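Local coordinates for inositol-1,4,5-trisphosphate 5-phosphatase 1 (Schizosaccharomyces pombe, PDB 1I9Z), which removes the 5-phosphate from soluble and lipid inositol phosphates, among them phosphatidylinositol 4,5-bisphosphate, and acts in membrane trafficking and signalling, at residues 208-219 and 230-240. Residues are numbered along the deposited sequence; the frame is centred on the assembly and turned at random.
Sequences FNYRISLTYEEV and YLFEYDQLNKQ. With 2IP (D-myo-inositol-1,4-bisphosphate), chain C.
With CG beside its own backbone N (chi1 -68°) and the chain extended beyond it, Q236 lies along the backbone of R211 and holds it at both ends of the residue. Its OE1 accepts from R211 N at 2.9 Å, the donor standing well above the amide carbonyl plane, while Q236 N donates to R211 O at 2.8 Å in a nearly straight bond. R177 also donates to this OE1, and NE2 reaches the carbonyl of Y171. Two residues further on, S213 N donates to Y234 O (2.9 Å), and a water links that carbonyl to S213 OG. A second water joins Y210 O to D235 OD1; the other carboxylate oxygen of this N-cap residue, OD2, accepts from N238 N at the start of helix 236-242 and forms a salt bridge with R284.

Apolar groups flank this polar seam. L214 crosses the Y234 ring at about a right angle, with CD2 3.8 Å from the centroid and over its centre; L237 CD1 covers a face of the Y210 ring nearer the rim. L231 CD2 sits against L214 CD1 and V219 CG2.

The R211 side chain bends away at chi2 (-57°). NE and NH2 grip N209 O and OD1 side-on, which probably helps to hold the guanidinium where NH1 donates to O5 of D-myo-inositol-1,4-bisphosphate (3.0 Å). The single bridge between I212 and D235 lies beside R211, an arginine of the inositol bisphosphate pocket, in the DNase I-like catalytic domain of this inositol polyphosphate 5-phosphatase.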
ATOM      1  N   PHE A 208      -5.112   9.819   4.250  1.00 12.29           N
ATOM      2  CA  PHE A 208      -5.224  10.754   3.123  1.00 14.55           C
ATOM      3  C   PHE A 208      -6.029  11.981   3.531  1.00 16.23           C
ATOM      4  O   PHE A 208      -6.064  12.979   2.817  1.00 14.12           O
ATOM      5  CB  PHE A 208      -5.846  10.069   1.873  1.00 13.32           C
ATOM      6  CG  PHE A 208      -5.042   8.940   1.306  1.00 14.23           C
ATOM      7  CD1 PHE A 208      -3.667   8.799   1.587  1.00 12.82           C
ATOM      8  CD2 PHE A 208      -5.633   8.045   0.380  1.00 15.85           C
ATOM      9  CE1 PHE A 208      -2.910   7.830   0.953  1.00 13.90           C
ATOM     10  CE2 PHE A 208      -4.892   7.080  -0.247  1.00 15.41           C
ATOM     11  CZ  PHE A 208      -3.517   6.965   0.028  1.00 13.83           C
ATOM     12  N   ASN A 209      -6.738  11.894   4.670  1.00 14.99           N
ATOM     13  CA  ASN A 209      -7.446  13.030   5.227  1.00 14.54           C
ATOM     14  C   ASN A 209      -8.694  13.508   4.529  1.00 14.92           C
ATOM     15  O   ASN A 209      -9.241  14.527   4.921  1.00 16.46           O
ATOM     16  CB  ASN A 209      -6.503  14.246   5.469  1.00 15.95           C
ATOM     17  CG  ASN A 209      -6.208  14.504   6.995  1.00 15.28           C
ATOM     18  OD1 ASN A 209      -7.098  14.414   7.829  1.00 16.99           O
ATOM     19  ND2 ASN A 209      -4.923  14.785   7.337  1.00 16.41           N
ATOM     20  N   TYR A 210      -9.156  12.755   3.530  1.00 13.63           N
ATOM     21  CA  TYR A 210     -10.390  13.127   2.847  1.00 13.33           C
ATOM     22  C   TYR A 210     -11.550  12.913   3.787  1.00 14.30           C
ATOM     23  O   TYR A 210     -11.574  11.928   4.594  1.00 12.92           O
ATOM     24  CB  TYR A 210     -10.565  12.337   1.579  1.00 12.36           C
ATOM     25  CG  TYR A 210      -9.623  12.796   0.458  1.00 14.99           C
ATOM     26  CD1 TYR A 210      -8.376  12.191   0.274  1.00 14.95           C
ATOM     27  CD2 TYR A 210     -10.015  13.801  -0.438  1.00 17.50           C
ATOM     28  CE1 TYR A 210      -7.534  12.556  -0.778  1.00 13.98           C
ATOM     29  CE2 TYR A 210      -9.163  14.193  -1.475  1.00 16.93           C
ATOM     30  CZ  TYR A 210      -7.914  13.539  -1.627  1.00 15.55           C
ATOM     31  OH  TYR A 210      -7.104  13.906  -2.653  1.00 17.45           O
ATOM     32  N   ARG A 211     -12.550  13.789   3.654  1.00 14.29           N
ATOM     33  CA  ARG A 211     -13.670  13.842   4.633  1.00 14.74           C
ATOM     34  C   ARG A 211     -15.056  13.557   4.036  1.00 15.44           C
ATOM     35  O   ARG A 211     -15.214  13.370   2.800  1.00 16.09           O
ATOM     36  CB  ARG A 211     -13.703  15.238   5.288  1.00 16.17           C
ATOM     37  CG  ARG A 211     -12.348  15.726   5.888  1.00 18.48           C
ATOM     38  CD  ARG A 211     -11.802  14.747   6.942  1.00 17.91           C
ATOM     39  NE  ARG A 211     -10.473  15.175   7.397  1.00 20.95           N
ATOM     40  CZ  ARG A 211     -10.269  16.034   8.402  1.00 21.82           C
ATOM     41  NH1 ARG A 211     -11.315  16.543   9.060  1.00 18.44           N
ATOM     42  NH2 ARG A 211      -9.015  16.433   8.700  1.00 22.19           N
ATOM     43  N   ILE A 212     -16.049  13.407   4.938  1.00 15.91           N
ATOM     44  CA  ILE A 212     -17.445  13.208   4.456  1.00 15.74           C
ATOM     45  C   ILE A 212     -18.026  14.628   4.500  1.00 14.61           C
ATOM     46  O   ILE A 212     -18.061  15.280   5.564  1.00 15.49           O
ATOM     47  CB  ILE A 212     -18.212  12.273   5.412  1.00 14.03           C
ATOM     48  CG1 ILE A 212     -17.585  10.861   5.337  1.00 13.44           C
ATOM     49  CG2 ILE A 212     -19.710  12.227   5.041  1.00 15.10           C
ATOM     50  CD1 ILE A 212     -18.151   9.994   6.453  1.00 14.69           C
ATOM     51  N   SER A 213     -18.553  15.112   3.351  1.00 15.79           N
ATOM     52  CA  SER A 213     -19.025  16.480   3.306  1.00 16.40           C
ATOM     53  C   SER A 213     -20.448  16.712   3.847  1.00 18.70           C
ATOM     54  O   SER A 213     -21.316  17.273   3.127  1.00 17.50           O
ATOM     55  CB  SER A 213     -18.914  17.014   1.831  1.00 20.58           C
ATOM     56  OG  SER A 213     -17.651  16.610   1.290  1.00 27.58           O
ATOM     57  N   LEU A 214     -20.687  16.281   5.094  1.00 17.17           N
ATOM     58  CA  LEU A 214     -21.969  16.535   5.779  1.00 17.04           C
ATOM     59  C   LEU A 214     -21.579  17.054   7.186  1.00 16.93           C
ATOM     60  O   LEU A 214     -20.382  17.064   7.519  1.00 16.57           O
ATOM     61  CB  LEU A 214     -22.847  15.268   5.843  1.00 13.89           C
ATOM     62  CG  LEU A 214     -23.312  14.666   4.512  1.00 15.85           C
ATOM     63  CD1 LEU A 214     -23.878  13.265   4.814  1.00 19.37           C
ATOM     64  CD2 LEU A 214     -24.421  15.562   3.858  1.00 18.18           C
ATOM     65  N   THR A 215     -22.537  17.529   7.984  1.00 15.66           N
ATOM     66  CA  THR A 215     -22.229  18.035   9.333  1.00 16.79           C
ATOM     67  C   THR A 215     -22.226  16.872  10.332  1.00 15.47           C
ATOM     68  O   THR A 215     -22.710  15.762  10.072  1.00 15.53           O
ATOM     69  CB  THR A 215     -23.301  19.025   9.846  1.00 17.62           C
ATOM     70  OG1 THR A 215     -24.554  18.307   9.894  1.00 18.01           O
ATOM     71  CG2 THR A 215     -23.403  20.261   8.915  1.00 18.41           C
ATOM     72  N   TYR A 216     -21.592  17.148  11.463  1.00 17.62           N
ATOM     73  CA  TYR A 216     -21.462  16.199  12.585  1.00 17.64           C
ATOM     74  C   TYR A 216     -22.836  15.646  12.929  1.00 16.58           C
ATOM     75  O   TYR A 216     -23.016  14.449  13.080  1.00 16.85           O
ATOM     76  CB  TYR A 216     -20.893  16.981  13.780  1.00 16.46           C
ATOM     77  CG  TYR A 216     -20.600  16.121  15.000  1.00 19.09           C
ATOM     78  CD1 TYR A 216     -19.269  15.727  15.313  1.00 20.35           C
ATOM     79  CD2 TYR A 216     -21.633  15.752  15.859  1.00 20.95           C
ATOM     80  CE1 TYR A 216     -18.990  14.979  16.464  1.00 19.41           C
ATOM     81  CE2 TYR A 216     -21.372  15.024  17.030  1.00 21.54           C
ATOM     82  CZ  TYR A 216     -20.032  14.625  17.331  1.00 22.65           C
ATOM     83  OH  TYR A 216     -19.804  13.844  18.489  1.00 21.72           O
ATOM     84  N   GLU A 217     -23.849  16.519  13.034  1.00 18.07           N
ATOM     85  CA  GLU A 217     -25.152  16.019  13.429  1.00 18.39           C
ATOM     86  C   GLU A 217     -25.835  15.161  12.400  1.00 17.22           C
ATOM     87  O   GLU A 217     -26.698  14.358  12.763  1.00 16.72           O
ATOM     88  CB  GLU A 217     -26.130  17.127  13.882  1.00 22.58           C
ATOM     89  CG  GLU A 217     -25.759  18.524  13.645  1.00 31.43           C
ATOM     90  CD  GLU A 217     -24.441  18.949  14.235  1.00 31.07           C
ATOM     91  OE1 GLU A 217     -24.202  18.835  15.462  1.00 36.26           O
ATOM     92  OE2 GLU A 217     -23.636  19.418  13.437  1.00 27.97           O
ATOM     93  N   GLU A 218     -25.482  15.348  11.126  1.00 15.57           N
ATOM     94  CA  GLU A 218     -26.026  14.478  10.088  1.00 15.47           C
ATOM     95  C   GLU A 218     -25.300  13.165  10.106  1.00 15.41           C
ATOM     96  O   GLU A 218     -25.905  12.113  10.041  1.00 17.03           O
ATOM     97  CB  GLU A 218     -25.801  15.087   8.723  1.00 16.27           C
ATOM     98  CG  GLU A 218     -26.751  16.263   8.445  1.00 18.72           C
ATOM     99  CD  GLU A 218     -26.317  17.051   7.227  1.00 18.32           C
ATOM    100  OE1 GLU A 218     -25.317  17.774   7.320  1.00 16.28           O
ATOM    101  OE2 GLU A 218     -26.983  16.918   6.161  1.00 17.62           O
ATOM    102  N   VAL A 219     -23.980  13.231  10.254  1.00 13.19           N
ATOM    103  CA  VAL A 219     -23.152  12.004  10.107  1.00 12.63           C
ATOM    104  C   VAL A 219     -23.238  10.993  11.246  1.00 14.21           C
ATOM    105  O   VAL A 219     -23.389   9.787  10.975  1.00 14.64           O
ATOM    106  CB  VAL A 219     -21.669  12.382   9.859  1.00 14.53           C
ATOM    107  CG1 VAL A 219     -20.791  11.082   9.830  1.00 14.44           C
ATOM    108  CG2 VAL A 219     -21.518  13.114   8.388  1.00 13.28           C
ATOM    109  N   TYR A 230     -24.986   5.637   2.186  1.00 20.33           N
ATOM    110  CA  TYR A 230     -25.392   7.047   2.062  1.00 18.99           C
ATOM    111  C   TYR A 230     -24.214   7.958   2.378  1.00 18.08           C
ATOM    112  O   TYR A 230     -23.941   8.931   1.675  1.00 15.46           O
ATOM    113  CB  TYR A 230     -26.533   7.410   3.037  1.00 19.98           C
ATOM    114  CG  TYR A 230     -26.828   8.876   3.079  1.00 20.60           C
ATOM    115  CD1 TYR A 230     -27.523   9.494   2.062  1.00 23.65           C
ATOM    116  CD2 TYR A 230     -26.430   9.658   4.155  1.00 23.43           C
ATOM    117  CE1 TYR A 230     -27.832  10.846   2.105  1.00 24.87           C
ATOM    118  CE2 TYR A 230     -26.719  11.016   4.199  1.00 23.09           C
ATOM    119  CZ  TYR A 230     -27.429  11.607   3.172  1.00 25.24           C
ATOM    120  OH  TYR A 230     -27.735  12.957   3.236  1.00 24.54           O
ATOM    121  N   LEU A 231     -23.490   7.649   3.439  1.00 16.93           N
ATOM    122  CA  LEU A 231     -22.380   8.532   3.757  1.00 16.59           C
ATOM    123  C   LEU A 231     -21.280   8.521   2.680  1.00 16.55           C
ATOM    124  O   LEU A 231     -20.673   9.546   2.433  1.00 17.48           O
ATOM    125  CB  LEU A 231     -21.750   8.125   5.104  1.00 16.18           C
ATOM    126  CG  LEU A 231     -22.656   8.358   6.305  1.00 14.81           C
ATOM    127  CD1 LEU A 231     -21.964   7.754   7.581  1.00 15.56           C
ATOM    128  CD2 LEU A 231     -22.882   9.961   6.522  1.00 14.87           C
ATOM    129  N   PHE A 232     -21.055   7.382   2.050  1.00 16.79           N
ATOM    130  CA  PHE A 232     -20.003   7.268   1.062  1.00 17.43           C
ATOM    131  C   PHE A 232     -20.310   8.160  -0.135  1.00 16.62           C
ATOM    132  O   PHE A 232     -19.424   8.598  -0.856  1.00 18.06           O
ATOM    133  CB  PHE A 232     -19.817   5.805   0.704  1.00 18.86           C
ATOM    134  CG  PHE A 232     -18.603   5.537  -0.158  1.00 18.63           C
ATOM    135  CD1 PHE A 232     -17.316   5.594   0.405  1.00 18.30           C
ATOM    136  CD2 PHE A 232     -18.749   5.220  -1.514  1.00 17.63           C
ATOM    137  CE1 PHE A 232     -16.204   5.328  -0.377  1.00 18.88           C
ATOM    138  CE2 PHE A 232     -17.645   4.961  -2.320  1.00 17.99           C
ATOM    139  CZ  PHE A 232     -16.375   5.008  -1.757  1.00 17.40           C
ATOM    140  N   GLU A 233     -21.607   8.443  -0.358  1.00 17.92           N
ATOM    141  CA  GLU A 233     -21.990   9.351  -1.446  1.00 18.42           C
ATOM    142  C   GLU A 233     -21.442  10.733  -1.191  1.00 17.07           C
ATOM    143  O   GLU A 233     -21.318  11.573  -2.139  1.00 17.61           O
ATOM    144  CB  GLU A 233     -23.530   9.498  -1.554  1.00 21.97           C
ATOM    145  CG  GLU A 233     -24.260   8.319  -2.085  1.00 30.19           C
ATOM    146  CD  GLU A 233     -25.811   8.578  -2.074  1.00 37.40           C
ATOM    147  OE1 GLU A 233     -26.240   9.759  -2.164  1.00 40.21           O
ATOM    148  OE2 GLU A 233     -26.605   7.600  -1.970  1.00 42.30           O
ATOM    149  N   TYR A 234     -21.069  11.018   0.057  1.00 14.91           N
ATOM    150  CA  TYR A 234     -20.525  12.308   0.344  1.00 15.30           C
ATOM    151  C   TYR A 234     -19.020  12.245   0.658  1.00 14.93           C
ATOM    152  O   TYR A 234     -18.461  13.241   1.100  1.00 15.44           O
ATOM    153  CB  TYR A 234     -21.224  12.882   1.534  1.00 16.52           C
ATOM    154  CG  TYR A 234     -22.627  13.308   1.118  1.00 18.99           C
ATOM    155  CD1 TYR A 234     -23.681  12.418   1.125  1.00 20.54           C
ATOM    156  CD2 TYR A 234     -22.822  14.583   0.612  1.00 21.79           C
ATOM    157  CE1 TYR A 234     -25.002  12.812   0.606  1.00 21.24           C
ATOM    158  CE2 TYR A 234     -24.089  14.972   0.104  1.00 23.87           C
ATOM    159  CZ  TYR A 234     -25.145  14.065   0.119  1.00 24.47           C
ATOM    160  OH  TYR A 234     -26.327  14.494  -0.424  1.00 26.81           O
ATOM    161  N   ASP A 235     -18.405  11.101   0.429  1.00 14.18           N
ATOM    162  CA  ASP A 235     -16.949  10.980   0.709  1.00 14.40           C
ATOM    163  C   ASP A 235     -16.158  11.716  -0.361  1.00 14.94           C
ATOM    164  O   ASP A 235     -16.353  11.466  -1.573  1.00 16.42           O
ATOM    165  CB  ASP A 235     -16.551   9.516   0.736  1.00 17.14           C
ATOM    166  CG  ASP A 235     -15.041   9.320   0.799  1.00 18.78           C
ATOM    167  OD1 ASP A 235     -14.458   9.650   1.838  1.00 19.67           O
ATOM    168  OD2 ASP A 235     -14.474   8.826  -0.182  1.00 17.73           O
ATOM    169  N   GLN A 236     -15.279  12.623   0.078  1.00 15.94           N
ATOM    170  CA  GLN A 236     -14.448  13.414  -0.885  1.00 17.28           C
ATOM    171  C   GLN A 236     -13.482  12.570  -1.693  1.00 16.87           C
ATOM    172  O   GLN A 236     -13.282  12.821  -2.870  1.00 17.56           O
ATOM    173  CB  GLN A 236     -13.654  14.473  -0.123  1.00 16.87           C
ATOM    174  CG  GLN A 236     -14.552  15.578   0.493  1.00 18.91           C
ATOM    175  CD  GLN A 236     -13.760  16.390   1.447  1.00 19.54           C
ATOM    176  OE1 GLN A 236     -12.604  16.034   1.756  1.00 18.68           O
ATOM    177  NE2 GLN A 236     -14.338  17.491   1.940  1.00 20.96           N
ATOM    178  N   LEU A 237     -12.884  11.529  -1.107  1.00 15.88           N
ATOM    179  CA  LEU A 237     -11.953  10.764  -1.916  1.00 15.99           C
ATOM    180  C   LEU A 237     -12.651  10.044  -3.111  1.00 18.23           C
ATOM    181  O   LEU A 237     -12.146  10.076  -4.262  1.00 17.14           O
ATOM    182  CB  LEU A 237     -11.208   9.726  -1.065  1.00 15.28           C
ATOM    183  CG  LEU A 237     -10.210   8.868  -1.914  1.00 14.87           C
ATOM    184  CD1 LEU A 237      -9.141   9.779  -2.558  1.00 15.98           C
ATOM    185  CD2 LEU A 237      -9.469   7.844  -1.057  1.00 16.60           C
ATOM    186  N   ASN A 238     -13.785   9.382  -2.826  1.00 17.76           N
ATOM    187  CA  ASN A 238     -14.559   8.705  -3.867  1.00 18.84           C
ATOM    188  C   ASN A 238     -14.909   9.695  -4.972  1.00 18.12           C
ATOM    189  O   ASN A 238     -14.794   9.369  -6.201  1.00 20.99           O
ATOM    190  CB  ASN A 238     -15.849   8.133  -3.265  1.00 19.29           C
ATOM    191  CG  ASN A 238     -16.801   7.541  -4.341  1.00 20.97           C
ATOM    192  OD1 ASN A 238     -16.484   6.576  -5.004  1.00 22.77           O
ATOM    193  ND2 ASN A 238     -17.952   8.142  -4.478  1.00 24.78           N
ATOM    194  N   LYS A 239     -15.312  10.884  -4.557  1.00 19.38           N
ATOM    195  CA  LYS A 239     -15.749  11.924  -5.513  1.00 20.70           C
ATOM    196  C   LYS A 239     -14.595  12.311  -6.411  1.00 21.91           C
ATOM    197  O   LYS A 239     -14.789  12.342  -7.631  1.00 19.95           O
ATOM    198  CB  LYS A 239     -16.317  13.162  -4.798  1.00 21.20           C
ATOM    199  CG  LYS A 239     -16.904  14.287  -5.715  1.00 29.14           C
ATOM    200  CD  LYS A 239     -17.358  15.488  -4.800  1.00 33.60           C
ATOM    201  CE  LYS A 239     -17.893  16.749  -5.504  1.00 38.61           C
ATOM    202  NZ  LYS A 239     -17.683  18.019  -4.631  1.00 41.46           N
ATOM    203  N   GLN A 240     -13.406  12.554  -5.841  1.00 19.53           N
ATOM    204  CA  GLN A 240     -12.222  12.936  -6.660  1.00 21.68           C
ATOM    205  C   GLN A 240     -11.625  11.793  -7.457  1.00 22.27           C
ATOM    206  O   GLN A 240     -11.059  12.032  -8.536  1.00 23.84           O
ATOM    207  CB  GLN A 240     -11.124  13.561  -5.829  1.00 20.72           C
ATOM    208  CG  GLN A 240     -11.623  14.731  -4.996  1.00 20.96           C
ATOM    209  CD  GLN A 240     -12.245  15.806  -5.850  1.00 24.11           C
ATOM    210  OE1 GLN A 240     -11.549  16.577  -6.532  1.00 23.45           O
ATOM    211  NE2 GLN A 240     -13.553  15.867  -5.821  1.00 21.95           N
TER
HETATM  212  C1  2IP C 302      -9.192  21.168  10.861  0.50 57.15           C
HETATM  213  C2  2IP C 302      -7.846  21.233  11.629  0.50 56.44           C
HETATM  214  C3  2IP C 302      -7.833  20.275  12.867  0.50 55.74           C
HETATM  215  C4  2IP C 302      -8.191  18.805  12.521  0.50 55.30           C
HETATM  216  C5  2IP C 302      -9.600  18.815  11.886  0.50 56.01           C
HETATM  217  C6  2IP C 302      -9.661  19.685  10.596  0.50 56.48           C
HETATM  218  O1  2IP C 302     -10.119  22.184  10.589  0.50 59.22           O
HETATM  219  O2  2IP C 302      -6.759  20.864  10.824  0.50 55.17           O
HETATM  220  O3  2IP C 302      -6.565  20.253  13.453  0.50 56.00           O
HETATM  221  O4  2IP C 302      -8.180  18.010  13.751  0.50 53.37           O
HETATM  222  O5  2IP C 302     -10.000  17.488  11.546  0.50 55.20           O
HETATM  223  O6  2IP C 302     -11.028  19.565  10.227  0.50 55.61           O
HETATM  224  P4  2IP C 302      -7.157  16.850  14.043  0.50 51.58           P
HETATM  225  O41 2IP C 302      -7.215  15.884  12.802  0.50 52.69           O
HETATM  226  O42 2IP C 302      -7.541  16.142  15.263  0.50 50.04           O
HETATM  227  O43 2IP C 302      -5.829  17.612  14.193  0.50 51.76           O
HETATM  228  P1  2IP C 302     -10.487  22.939   9.342  0.50 59.45           P
HETATM  229  O11 2IP C 302     -10.413  24.405   9.802  0.50 61.20           O
HETATM  230  O12 2IP C 302      -9.669  22.767   8.086  0.50 60.96           O
HETATM  231  O13 2IP C 302     -11.973  22.622   9.137  0.50 60.76           O
HETATM  232  O   HOH W   1     -14.020  10.502   4.451  1.00 15.61           O
HETATM  233  O   HOH W   2     -18.227  15.173  -1.112  1.00 30.28           O